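Local atomic coordinates of tRNA delta(2)-isopentenylpyrophosphate transferase (Bacillus halodurans, PDB entry 3EXA), a protein that probably transfers a dimethylallyl group from dimethylallyl diphosphate onto adenine 37 of tRNAs that read codons beginning with uridine. Residues Gly99-Gly102 against Leu103-Asn106. Sequence-based numbering, arbitrary orientation.
Sequences GGTG and LYVN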
loop_
_atom_site.group_PDB
_atom_site.type_symbol
_atom_site.label_atom_id
_atom_site.label_comp_id
_atom_site.label_asym_id
_atom_site.label_seq_id
_atom_site.Cartn_x
_atom_site.Cartn_y
_atom_site.Cartn_z
ATOM N N GLY A 99 -9.228 31.850 -1.343
ATOM C CA GLY A 99 -9.557 31.211 -2.601
ATOM C C GLY A 99 -9.304 29.727 -2.575
ATOM O O GLY A 99 -9.258 29.125 -1.501
ATOM N N GLY A 100 -9.149 29.139 -3.761
ATOM C CA GLY A 100 -8.877 27.713 -3.871
ATOM C C GLY A 100 -10.095 26.817 -3.999
ATOM O O GLY A 100 -11.233 27.267 -3.878
ATOM N N THR A 101 -9.855 25.538 -4.265
ATOM C CA THR A 101 -10.949 24.585 -4.380
ATOM C C THR A 101 -11.131 23.924 -3.023
ATOM O O THR A 101 -10.194 23.864 -2.223
ATOM C CB THR A 101 -10.655 23.470 -5.407
ATOM O OG1 THR A 101 -9.704 22.553 -4.850
ATOM C CG2 THR A 101 -10.091 24.057 -6.690
ATOM N N GLY A 102 -12.335 23.416 -2.784
ATOM C CA GLY A 102 -12.642 22.775 -1.521
ATOM C C GLY A 102 -11.655 21.709 -1.102
ATOM O O GLY A 102 -11.374 21.541 0.084
ATOM N N LEU A 103 -11.124 20.987 -2.078
ATOM C CA LEU A 103 -10.166 19.928 -1.804
ATOM C C LEU A 103 -8.935 20.394 -1.043
ATOM O O LEU A 103 -8.506 19.742 -0.090
ATOM C CB LEU A 103 -9.718 19.280 -3.107
ATOM C CG LEU A 103 -10.291 17.907 -3.412
ATOM C CD1 LEU A 103 -9.757 17.452 -4.760
ATOM C CD2 LEU A 103 -9.901 16.927 -2.315
ATOM N N TYR A 104 -8.366 21.517 -1.466
ATOM C CA TYR A 104 -7.166 22.046 -0.828
ATOM C C TYR A 104 -7.448 22.725 0.508
ATOM O O TYR A 104 -6.650 22.619 1.445
ATOM C CB TYR A 104 -6.447 23.020 -1.777
ATOM C CG TYR A 104 -5.759 22.353 -2.960
ATOM C CD1 TYR A 104 -6.458 21.486 -3.809
ATOM C CD2 TYR A 104 -4.410 22.590 -3.231
ATOM C CE1 TYR A 104 -5.829 20.867 -4.902
ATOM C CE2 TYR A 104 -3.767 21.978 -4.321
ATOM C CZ TYR A 104 -4.485 21.118 -5.150
ATOM O OH TYR A 104 -3.865 20.490 -6.217
ATOM N N VAL A 105 -8.584 23.413 0.604
ATOM C CA VAL A 105 -8.946 24.090 1.841
ATOM C C VAL A 105 -9.365 23.095 2.915
ATOM O O VAL A 105 -8.937 23.214 4.062
ATOM C CB VAL A 105 -10.093 25.129 1.631
ATOM C CG1 VAL A 105 -9.676 26.166 0.604
ATOM C CG2 VAL A 105 -11.366 24.432 1.194
ATOM N N ASN A 106 -10.185 22.106 2.561
ATOM C CA ASN A 106 -10.614 21.120 3.554
ATOM C C ASN A 106 -9.468 20.289 4.079
ATOM O O ASN A 106 -9.465 19.907 5.242
ATOM C CB ASN A 106 -11.669 20.183 2.988
ATOM C CG ASN A 106 -12.999 20.853 2.838
ATOM O OD1 ASN A 106 -13.181 21.992 3.269
ATOM N ND2 ASN A 106 -13.947 20.156 2.236
#
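At the start of helix 102-110, T101 O accepts V105 N at 3.3 Å, with a weak second bond from Y104 N, and G102 O takes N106 N at 2.8 Å. This is a helix N-terminus with T101 at the N-cap, following strand 94-98 of the P-loop NTPase fold, and it illustrates a common way for a helix to begin: the carbonyls of the N-cap residue and of the residue after it accept the amides four positions on. At G100, phi 91° and psi 172° would jam a side chain against the preceding carbonyl oxygen. T101 and Y104 lie side by side, T101 OG1 standing 3.6 Å from ring atom CD1 of Y104, while that hydroxyl hydrogen-bonds N132 of the second subunit and Y104 OH bonds F72 O. T101 probably contacts the substrate tRNA. V105 points back at the loop: CG1, anti to the carbonyl carbon (chi1 -58°), lies 3.7 Å from both G99 O and T101 O. With both methyls gone, an alanine here is likely to open a gap between the G99 carbonyl, the helix start and F278 of helix 256-279. V105 CG2, between the backbone N and the carbonyl carbon, lies against G102, 3.1 Å from its O and 3.4 Å from its CA.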